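Local coordinates for protein beta-glucanase (Clostridium thermocellum, PDB 3WVJ) that hydrolyses beta-1,4 linkages within mixed-linkage beta-1,3-1,4-D-glucans such as lichenan, acting as a family 16 endoglucanase with a beta-jellyroll fold, at residues A[45-50]-A[206-211]; A[51-56]-A[200-205]; A[72-77]-A[153-158]. All blocks are in the same frame, centred on the assembly; numbering follows the deposited sequence.

In the fold
Along the chain come 45-50, 51-56, 72-77, 153-158, 200-205 and 206-211, so the two long-range pairings of contacts 1 and 2 enclose the whole of contact 3 in sequence. Contacts 1 and 2 are successive lengths of one antiparallel pairing, strand 46-53 against strand 204-214, with centres about 17 Å apart, and they touch where Thr50 OG1 and Gln205 NE2 probably hydrogen-bond. Contact 3 joins strand 75-82 to strand 147-154. Its centre is about 23 Å from that of contact 1 and about 35 Å from that of contact 2, across the middle of the chain. Strand 204-214 also pairs with 75-82, so all three belong to one continuous run of jellyroll strands, in which strands distant in sequence become neighbours.

Contact 1 of 3, residues A[45-50]-A[206-211]; sequences GKMILT and AEYEYV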
loop_
_atom_site.group_PDB
_atom_site.type_symbol
_atom_site.label_atom_id
_atom_site.label_comp_id
_atom_site.label_asym_id
_atom_site.label_seq_id
_atom_site.Cartn_x
_atom_site.Cartn_y
_atom_site.Cartn_z
ATOM N N GLY A 45 2.476 -19.197 -1.709
ATOM C CA GLY A 45 2.941 -18.450 -0.557
ATOM C C GLY A 45 2.571 -16.980 -0.546
ATOM O O GLY A 45 2.921 -16.259 0.441
ATOM N N LYS A 46 1.866 -16.528 -1.596
ATOM C CA LYS A 46 1.564 -15.062 -1.746
ATOM C C LYS A 46 0.099 -14.625 -1.686
ATOM O O LYS A 46 -0.803 -15.434 -1.857
ATOM C CB LYS A 46 2.313 -14.517 -2.961
ATOM C CG LYS A 46 3.769 -14.942 -2.804
ATOM C CD LYS A 46 4.483 -15.108 -4.079
ATOM C CE LYS A 46 5.697 -15.994 -3.767
ATOM N NZ LYS A 46 6.202 -16.538 -5.035
ATOM N N MET A 47 -0.122 -13.364 -1.304
ATOM C CA MET A 47 -1.398 -12.757 -1.454
ATOM C C MET A 47 -1.342 -12.051 -2.804
ATOM O O MET A 47 -0.324 -11.383 -3.156
ATOM C CB MET A 47 -1.640 -11.813 -0.291
ATOM C CG MET A 47 -2.988 -11.128 -0.340
ATOM S SD MET A 47 -2.949 -9.612 -1.341
ATOM C CE MET A 47 -2.282 -8.420 -0.187
ATOM N N ILE A 48 -2.385 -12.225 -3.613
ATOM C CA ILE A 48 -2.398 -11.668 -4.975
ATOM C C ILE A 48 -3.543 -10.637 -5.051
ATOM O O ILE A 48 -4.644 -10.900 -4.581
ATOM C CB ILE A 48 -2.521 -12.801 -5.988
ATOM C CG1 ILE A 48 -1.337 -13.707 -5.756
ATOM C CG2 ILE A 48 -2.463 -12.284 -7.403
ATOM C CD1 ILE A 48 -0.878 -14.371 -6.998
ATOM N N LEU A 49 -3.243 -9.421 -5.526
ATOM C CA LEU A 49 -4.271 -8.481 -5.872
ATOM C C LEU A 49 -4.373 -8.472 -7.374
ATOM O O LEU A 49 -3.355 -8.351 -8.065
ATOM C CB LEU A 49 -3.903 -7.033 -5.409
ATOM C CG LEU A 49 -3.726 -6.835 -3.908
ATOM C CD1 LEU A 49 -3.453 -5.318 -3.692
ATOM C CD2 LEU A 49 -4.981 -7.230 -3.159
ATOM N N THR A 50 -5.586 -8.641 -7.896
ATOM C CA THR A 50 -5.770 -8.737 -9.353
ATOM C C THR A 50 -6.723 -7.662 -9.819
ATOM O O THR A 50 -7.865 -7.605 -9.366
ATOM C CB THR A 50 -6.279 -10.124 -9.804
ATOM O OG1 THR A 50 -5.376 -11.126 -9.319
ATOM C CG2 THR A 50 -6.321 -10.214 -11.324
ATOM N N ALA A 206 -0.360 -7.645 -8.416
ATOM C CA ALA A 206 0.734 -7.347 -7.526
ATOM C C ALA A 206 0.676 -8.507 -6.520
ATOM O O ALA A 206 -0.401 -8.982 -6.149
ATOM C CB ALA A 206 0.475 -6.003 -6.798
ATOM N N GLU A 207 1.842 -8.895 -6.025
ATOM C CA GLU A 207 1.961 -10.057 -5.134
ATOM C C GLU A 207 2.733 -9.682 -3.884
ATOM O O GLU A 207 3.665 -8.867 -3.910
ATOM C CB GLU A 207 2.627 -11.175 -5.891
ATOM C CG GLU A 207 2.134 -11.355 -7.319
ATOM C CD GLU A 207 2.705 -12.629 -7.921
ATOM O OE1 GLU A 207 3.533 -13.261 -7.251
ATOM O OE2 GLU A 207 2.326 -13.025 -9.031
ATOM N N TYR A 208 2.303 -10.221 -2.759
ATOM C CA TYR A 208 2.867 -9.842 -1.461
ATOM C C TYR A 208 3.211 -11.128 -0.743
ATOM O O TYR A 208 2.391 -12.003 -0.715
ATOM C CB TYR A 208 1.815 -9.050 -0.660
ATOM C CG TYR A 208 1.339 -7.752 -1.361
ATOM C CD1 TYR A 208 1.822 -6.514 -0.944
ATOM C CD2 TYR A 208 0.454 -7.772 -2.455
ATOM C CE1 TYR A 208 1.426 -5.342 -1.563
ATOM C CE2 TYR A 208 0.090 -6.602 -3.120
ATOM C CZ TYR A 208 0.563 -5.376 -2.630
ATOM O OH TYR A 208 0.254 -4.152 -3.183
ATOM N N GLU A 209 4.372 -11.231 -0.113
ATOM C CA GLU A 209 4.672 -12.440 0.690
ATOM C C GLU A 209 4.386 -12.249 2.160
ATOM O O GLU A 209 4.023 -13.192 2.838
ATOM C CB GLU A 209 6.126 -12.871 0.552
ATOM C CG GLU A 209 6.615 -13.052 -0.869
ATOM C CD GLU A 209 7.977 -13.683 -0.880
ATOM O OE1 GLU A 209 8.500 -13.927 0.243
ATOM O OE2 GLU A 209 8.492 -13.986 -1.979
ATOM N N TYR A 210 4.621 -11.040 2.656
ATOM C CA TYR A 210 4.382 -10.773 4.082
ATOM C C TYR A 210 4.216 -9.275 4.378
ATOM O O TYR A 210 4.446 -8.422 3.516
ATOM C CB TYR A 210 5.465 -11.365 4.989
ATOM C CG TYR A 210 6.889 -10.783 4.945
ATOM C CD1 TYR A 210 7.159 -9.467 5.360
ATOM C CD2 TYR A 210 7.961 -11.576 4.547
ATOM C CE1 TYR A 210 8.449 -8.949 5.311
ATOM C CE2 TYR A 210 9.244 -11.078 4.526
ATOM C CZ TYR A 210 9.473 -9.780 4.922
ATOM O OH TYR A 210 10.743 -9.310 4.907
ATOM N N VAL A 211 3.811 -9.022 5.615
ATOM C CA VAL A 211 3.739 -7.710 6.230
ATOM C C VAL A 211 4.132 -7.961 7.691
ATOM O O VAL A 211 3.657 -8.946 8.341
ATOM C CB VAL A 211 2.309 -7.203 6.167
ATOM C CG1 VAL A 211 2.069 -6.133 7.218
ATOM C CG2 VAL A 211 1.988 -6.692 4.787
#
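In the beta-jellyroll, strand 46-53 runs antiparallel to strand 204-214, and Met47 with Tyr208 and Leu49 with Ala206 form its hydrogen-bonded pairs here. Met47 N reaches Tyr208 O at 2.9 Å, answered by Tyr208 N to Met47 O; Leu49 N and Ala206 O meet at 2.9 Å, nearly straight at 167°, with Ala206 N returning to Leu49 O. Ile48 and Glu207 make the non-hydrogen-bonded pair between them. The inner face carries Met47, Leu49 and Tyr208. Met47 has CG anti to the backbone N (chi1 -179°) and then bends (chi2 -86°), which brings its methyl CE to 3.6 Å from Tyr208 CD2 and its sulfur into an oblique Met-aromatic contact. Farther along the ring, Leu49 CD1 lies 3.8 Å from Tyr208 CE2. Met183 and Leu185 of strand 179-187 pack against this group from within the fold, and Tyr208 OH is hydrogen-bonded to Ser92 O. On the other face Lys46 stretches out between two glutamates. Its NZ stands 4.6 Å from Glu209 OE2, too far for a salt bridge, so the attraction is probably modest, and Phe146 touches the side chains of Lys46, Glu207 and Glu209. Glu209 OE2 also has a long, weak ion pair with Arg80. Glu209 and Tyr210 form a classic beta bulge opposite Arg80. Ile48 leans its terminal methyl CD1 toward the neighbouring strand, 4.0 Å from Glu207 OE2.

Contact 2 of 3, residues A[51-56]-A[200-205]; sequences LDREYG and GRTPLQ
The guanidinium of Arg53 has Thr202 OG1 over one face, offset toward the rim and 3.9 Å from Arg53 NH2, while the peptide carbonyl of Gly200 lies at its edge. The model brings that carbonyl unreasonably close to the guanidinium, so the detail of the edge approach is doubtful. The carboxylate of Asp52 is the second flat group. With CG anti to the backbone N and chi2 at 10°, its OD1 reaches forward to the following residue and takes a weak hydrogen bond from Arg53 N at 2.9 Å. Across the contact, Thr202 CB lies 3.5 Å from Asp52 OD1. Thr202 is thus the residue that fills the angle between Asp52 and Arg53, crossing both side chains at about a right angle. Its chi1 of 51° sets OG1 between the backbone N and the carbonyl carbon, facing the two polar ends, and leaves CG2 to pack 3.7 Å from Arg53 N.

Beyond it the loop becomes strand. A cis peptide bond precedes Pro203, whose CA comes within 3.3 Å of Leu51 O in a CA-H...O contact. Leu51 and Leu204 then form a hydrogen-bonded antiparallel pair: Leu51 N to Leu204 O at 2.9 Å and Leu204 N to Leu51 O at 3.0 Å. Their side chains run alongside one another on the same face, with Leu51 CD2 4.2 Å from Leu204 CD1.

This is the end of the antiparallel jellyroll pairing between strands 46-53 and 204-214, where it comes to the protein surface. Strand 61-72 flanks strand 46-53 on its other edge, with Tyr61 and Ser63 touching Leu51, while Leu185 and Pro187 of strand 179-187 cover the same leucine.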
loop_
_atom_site.group_PDB
_atom_site.type_symbol
_atom_site.label_atom_id
_atom_site.label_comp_id
_atom_site.label_asym_id
_atom_site.label_seq_id
_atom_site.Cartn_x
_atom_site.Cartn_y
_atom_site.Cartn_z
ATOM N N LEU A 51 -6.206 -6.794 -10.678
ATOM C CA LEU A 51 -6.969 -5.759 -11.349
ATOM C C LEU A 51 -7.442 -6.394 -12.634
ATOM O O LEU A 51 -6.663 -6.982 -13.415
ATOM C CB LEU A 51 -6.082 -4.611 -11.674
ATOM C CG LEU A 51 -6.571 -3.572 -12.694
ATOM C CD1 LEU A 51 -7.890 -2.998 -12.244
ATOM C CD2 LEU A 51 -5.554 -2.448 -12.825
ATOM N N ASP A 52 -8.738 -6.315 -12.831
ATOM C CA ASP A 52 -9.397 -6.982 -13.932
ATOM C C ASP A 52 -10.620 -6.167 -14.316
ATOM O O ASP A 52 -11.085 -5.273 -13.564
ATOM C CB ASP A 52 -9.731 -8.433 -13.562
ATOM C CG ASP A 52 -9.964 -9.315 -14.788
ATOM O OD1 ASP A 52 -9.718 -8.941 -15.961
ATOM O OD2 ASP A 52 -10.442 -10.419 -14.587
ATOM N N ARG A 53 -11.092 -6.401 -15.520
ATOM C CA ARG A 53 -12.261 -5.758 -16.004
ATOM C C ARG A 53 -13.415 -6.164 -15.122
ATOM O O ARG A 53 -13.416 -7.272 -14.555
ATOM C CB ARG A 53 -12.515 -6.194 -17.447
ATOM C CG ARG A 53 -13.525 -5.324 -18.202
ATOM C CD ARG A 53 -13.146 -5.194 -19.661
ATOM N NE ARG A 53 -11.890 -4.447 -19.729
ATOM C CZ ARG A 53 -10.940 -4.627 -20.651
ATOM N NH1 ARG A 53 -11.089 -5.531 -21.620
ATOM N NH2 ARG A 53 -9.835 -3.891 -20.598
ATOM N N GLU A 54 -14.400 -5.274 -15.027
ATOM C CA GLU A 54 -15.572 -5.459 -14.194
ATOM C C GLU A 54 -16.735 -5.349 -15.097
ATOM O O GLU A 54 -16.736 -4.479 -15.917
ATOM C CB GLU A 54 -15.660 -4.342 -13.122
ATOM C CG GLU A 54 -17.063 -4.074 -12.580
ATOM C CD GLU A 54 -17.450 -5.006 -11.417
ATOM O OE1 GLU A 54 -17.220 -6.244 -11.473
ATOM O OE2 GLU A 54 -17.989 -4.485 -10.406
ATOM N N TYR A 55 -17.741 -6.202 -14.921
ATOM C CA TYR A 55 -18.873 -6.284 -15.847
ATOM C C TYR A 55 -20.214 -5.859 -15.252
ATOM O O TYR A 55 -20.653 -6.421 -14.257
ATOM C CB TYR A 55 -18.937 -7.697 -16.457
ATOM C CG TYR A 55 -17.807 -7.846 -17.436
ATOM C CD1 TYR A 55 -17.676 -6.917 -18.494
ATOM C CD2 TYR A 55 -16.816 -8.826 -17.276
ATOM C CE1 TYR A 55 -16.619 -6.967 -19.389
ATOM C CE2 TYR A 55 -15.760 -8.914 -18.194
ATOM C CZ TYR A 55 -15.665 -7.978 -19.251
ATOM O OH TYR A 55 -14.631 -8.003 -20.184
ATOM N N GLY A 56 -20.854 -4.868 -15.868
ATOM C CA GLY A 56 -22.128 -4.347 -15.390
ATOM C C GLY A 56 -22.128 -3.734 -13.991
ATOM O O GLY A 56 -23.168 -3.644 -13.360
ATOM N N GLY A 200 -5.989 0.075 -19.951
ATOM C CA GLY A 200 -7.214 -0.748 -20.011
ATOM C C GLY A 200 -6.845 -2.223 -20.070
ATOM O O GLY A 200 -7.708 -3.088 -20.170
ATOM N N ARG A 201 -5.553 -2.494 -19.973
ATOM C CA ARG A 201 -5.024 -3.824 -20.055
ATOM C C ARG A 201 -5.209 -4.631 -18.768
ATOM O O ARG A 201 -4.870 -4.175 -17.658
ATOM C CB ARG A 201 -3.574 -3.706 -20.500
ATOM C CG ARG A 201 -2.500 -4.310 -19.624
ATOM C CD ARG A 201 -2.223 -5.723 -20.059
ATOM N NE ARG A 201 -2.409 -5.775 -21.506
ATOM C CZ ARG A 201 -2.514 -6.863 -22.291
ATOM N NH1 ARG A 201 -2.420 -8.109 -21.819
ATOM N NH2 ARG A 201 -2.703 -6.684 -23.598
ATOM N N THR A 202 -5.737 -5.840 -18.928
ATOM C CA THR A 202 -6.037 -6.738 -17.793
ATOM C C THR A 202 -5.723 -8.204 -18.205
ATOM O O THR A 202 -5.466 -8.471 -19.374
ATOM C CB THR A 202 -7.510 -6.626 -17.398
ATOM O OG1 THR A 202 -8.285 -6.794 -18.565
ATOM C CG2 THR A 202 -7.828 -5.187 -16.868
ATOM N N PRO A 203 -5.636 -9.137 -17.232
ATOM C CA PRO A 203 -5.520 -8.903 -15.785
ATOM C C PRO A 203 -4.135 -8.343 -15.548
ATOM O O PRO A 203 -3.269 -8.503 -16.403
ATOM C CB PRO A 203 -5.614 -10.342 -15.191
ATOM C CG PRO A 203 -5.358 -11.245 -16.345
ATOM C CD PRO A 203 -5.905 -10.556 -17.542
ATOM N N LEU A 204 -3.935 -7.710 -14.407
ATOM C CA LEU A 204 -2.644 -7.281 -13.873
ATOM C C LEU A 204 -2.657 -7.699 -12.396
ATOM O O LEU A 204 -3.708 -7.698 -11.793
ATOM C CB LEU A 204 -2.556 -5.747 -13.896
ATOM C CG LEU A 204 -2.332 -5.151 -15.287
ATOM C CD1 LEU A 204 -2.431 -3.620 -15.317
ATOM C CD2 LEU A 204 -0.987 -5.588 -15.849
ATOM N N GLN A 205 -1.510 -7.995 -11.798
ATOM C CA GLN A 205 -1.465 -8.389 -10.387
ATOM C C GLN A 205 -0.217 -7.883 -9.703
ATOM O O GLN A 205 0.837 -7.741 -10.312
ATOM C CB GLN A 205 -1.497 -9.912 -10.182
ATOM C CG GLN A 205 -2.136 -10.729 -11.279
ATOM C CD GLN A 205 -1.959 -12.240 -11.094
ATOM O OE1 GLN A 205 -0.855 -12.762 -11.228
ATOM N NE2 GLN A 205 -3.070 -12.946 -10.743
#

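Contact 3 of 3, residues A[72-77]-A[153-158]; sequences FGYGYY and WRPDYI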
loop_
_atom_site.group_PDB
_atom_site.type_symbol
_atom_site.label_atom_id
_atom_site.label_comp_id
_atom_site.label_asym_id
_atom_site.label_seq_id
_atom_site.Cartn_x
_atom_site.Cartn_y
_atom_site.Cartn_z
ATOM N N PHE A 72 -2.175 0.318 14.255
ATOM C CA PHE A 72 -0.785 0.170 14.687
ATOM C C PHE A 72 -0.168 1.535 14.881
ATOM O O PHE A 72 -0.415 2.435 14.082
ATOM C CB PHE A 72 0.021 -0.591 13.643
ATOM C CG PHE A 72 -0.529 -2.012 13.375
ATOM C CD1 PHE A 72 0.059 -3.113 13.950
ATOM C CD2 PHE A 72 -1.633 -2.187 12.555
ATOM C CE1 PHE A 72 -0.445 -4.403 13.721
ATOM C CE2 PHE A 72 -2.143 -3.444 12.330
ATOM C CZ PHE A 72 -1.553 -4.558 12.901
ATOM N N GLY A 73 0.662 1.669 15.920
ATOM C CA GLY A 73 1.314 2.960 16.244
ATOM C C GLY A 73 2.716 3.190 15.661
ATOM O O GLY A 73 3.114 2.536 14.672
ATOM N N TYR A 74 3.446 4.158 16.230
ATOM C CA TYR A 74 4.893 4.312 15.915
ATOM C C TYR A 74 5.649 2.965 15.822
ATOM O O TYR A 74 5.260 1.986 16.457
ATOM C CB TYR A 74 5.563 5.227 16.921
ATOM C CG TYR A 74 4.938 6.586 16.889
ATOM C CD1 TYR A 74 4.818 7.283 15.687
ATOM C CD2 TYR A 74 4.407 7.169 18.060
ATOM C CE1 TYR A 74 4.248 8.561 15.642
ATOM C CE2 TYR A 74 3.834 8.444 18.020
ATOM C CZ TYR A 74 3.741 9.112 16.817
ATOM O OH TYR A 74 3.169 10.352 16.761
ATOM N N GLY A 75 6.709 2.912 15.027
ATOM C CA GLY A 75 7.465 1.670 14.853
ATOM C C GLY A 75 7.810 1.411 13.391
ATOM O O GLY A 75 7.617 2.292 12.528
ATOM N N TYR A 76 8.295 0.185 13.127
ATOM C CA TYR A 76 8.829 -0.206 11.803
ATOM C C TYR A 76 7.884 -1.148 11.076
ATOM O O TYR A 76 7.505 -2.227 11.606
ATOM C CB TYR A 76 10.245 -0.816 11.893
ATOM C CG TYR A 76 10.800 -1.215 10.540
ATOM C CD1 TYR A 76 11.018 -0.248 9.508
ATOM C CD2 TYR A 76 11.051 -2.549 10.256
ATOM C CE1 TYR A 76 11.510 -0.626 8.274
ATOM C CE2 TYR A 76 11.539 -2.933 9.024
ATOM C CZ TYR A 76 11.764 -1.988 8.035
ATOM O OH TYR A 76 12.258 -2.450 6.803
ATOM N N TYR A 77 7.485 -0.709 9.874
ATOM C CA TYR A 77 6.526 -1.426 9.048
ATOM C C TYR A 77 7.289 -1.998 7.856
ATOM O O TYR A 77 8.058 -1.275 7.187
ATOM C CB TYR A 77 5.428 -0.500 8.546
ATOM C CG TYR A 77 4.490 0.062 9.597
ATOM C CD1 TYR A 77 3.135 -0.343 9.643
ATOM C CD2 TYR A 77 4.942 0.997 10.527
ATOM C CE1 TYR A 77 2.271 0.190 10.595
ATOM C CE2 TYR A 77 4.100 1.557 11.456
ATOM C CZ TYR A 77 2.769 1.151 11.500
ATOM O OH TYR A 77 1.940 1.729 12.412
ATOM N N TRP A 153 8.219 4.747 11.338
ATOM C CA TRP A 153 7.410 5.896 11.671
ATOM C C TRP A 153 7.580 6.251 13.125
ATOM O O TRP A 153 7.380 5.401 14.034
ATOM C CB TRP A 153 5.958 5.589 11.373
ATOM C CG TRP A 153 4.941 6.637 11.762
ATOM C CD1 TRP A 153 5.055 8.047 11.716
ATOM C CD2 TRP A 153 3.561 6.383 12.179
ATOM N NE1 TRP A 153 3.872 8.650 12.106
ATOM C CE2 TRP A 153 2.943 7.709 12.420
ATOM C CE3 TRP A 153 2.825 5.228 12.454
ATOM C CZ2 TRP A 153 1.632 7.838 12.885
ATOM C CZ3 TRP A 153 1.508 5.370 12.891
ATOM C CH2 TRP A 153 0.924 6.636 13.102
ATOM N N ARG A 154 7.918 7.518 13.357
ATOM C CA ARG A 154 8.156 8.051 14.695
ATOM C C ARG A 154 7.512 9.432 14.813
ATOM O O ARG A 154 7.047 10.009 13.816
ATOM C CB ARG A 154 9.662 8.098 15.026
ATOM C CG ARG A 154 10.349 6.745 15.165
ATOM C CD ARG A 154 10.059 6.096 16.518
ATOM N NE ARG A 154 10.232 4.655 16.441
ATOM C CZ ARG A 154 9.672 3.785 17.295
ATOM N NH1 ARG A 154 8.900 4.247 18.298
ATOM N NH2 ARG A 154 9.862 2.463 17.155
ATOM N N PRO A 155 7.433 9.960 16.029
ATOM C CA PRO A 155 6.665 11.211 16.147
ATOM C C PRO A 155 7.218 12.345 15.300
ATOM O O PRO A 155 6.471 13.232 14.850
ATOM C CB PRO A 155 6.780 11.542 17.651
ATOM C CG PRO A 155 7.131 10.222 18.300
ATOM C CD PRO A 155 7.955 9.476 17.317
ATOM N N ASP A 156 8.523 12.346 15.034
ATOM C CA ASP A 156 9.109 13.461 14.289
ATOM C C ASP A 156 9.537 13.097 12.881
ATOM O O ASP A 156 10.053 13.954 12.159
ATOM C CB ASP A 156 10.335 13.978 15.022
ATOM C CG ASP A 156 9.985 14.935 16.152
ATOM O OD1 ASP A 156 8.925 15.573 16.075
ATOM O OD2 ASP A 156 10.774 15.095 17.121
ATOM N N TYR A 157 9.434 11.824 12.501
ATOM C CA TYR A 157 9.981 11.460 11.184
ATOM C C TYR A 157 9.433 10.180 10.661
ATOM O O TYR A 157 8.806 9.398 11.395
ATOM C CB TYR A 157 11.541 11.404 11.177
ATOM C CG TYR A 157 12.098 10.285 12.033
ATOM C CD1 TYR A 157 12.251 8.996 11.523
ATOM C CD2 TYR A 157 12.440 10.509 13.345
ATOM C CE1 TYR A 157 12.735 7.982 12.294
ATOM C CE2 TYR A 157 12.937 9.506 14.129
ATOM C CZ TYR A 157 13.083 8.262 13.602
ATOM O OH TYR A 157 13.596 7.311 14.386
ATOM N N ILE A 158 9.705 9.976 9.379
ATOM C CA ILE A 158 9.467 8.728 8.705
ATOM C C ILE A 158 10.741 8.385 7.931
ATOM O O ILE A 158 11.166 9.120 7.078
ATOM C CB ILE A 158 8.255 8.786 7.743
ATOM C CG1 ILE A 158 6.979 9.229 8.488
ATOM C CG2 ILE A 158 7.941 7.380 7.246
ATOM C CD1 ILE A 158 5.810 9.594 7.575
#
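Gly75 and Trp153 form a hydrogen-bonded antiparallel pair of the jellyroll, Gly75 N to Trp153 O and Trp153 N to Gly75 O each at 2.8 Å, where strand 75-82 meets strand 147-154 beside the hairpin turn into strand 157-162 that Arg154 N closes on Tyr157 O. Tyr74 points the edge of its ring at the indole face of Trp153 in a T-shaped stack, planes at 64°, with Tyr74 CE1 3.6 Å from Trp153 CE2. Pro155, from the turn, covers a face of the tyrosine ring: its CG lies 3.9 Å from the ring centroid in a CH-pi contact. Tyr77 OH lies at the edge of the indole's six-membered ring, 3.6 Å from Trp153 CE3. That hydroxyl donates to Gly73 O at 2.7 Å, tying the strand to the loop before it. Trp153 NE1 is hydrogen-bonded to Pro175 O, which holds the indole from the pyrrole side. Arg154, with CG beside the backbone N and a bend at chi2 of -78°, folds back to lay its guanidinium face over the Gly75 backbone, NH2 3.4 Å from Gly75 CA. The charge of Arg154 is probably balanced mainly by Glu152 through a salt bridge from NE, while NH2 is hydrogen-bonded to Pro215 O. Two backbone hydrogen bonds thus set the register, and aromatic and apolar packing makes up most of the side-chain contact.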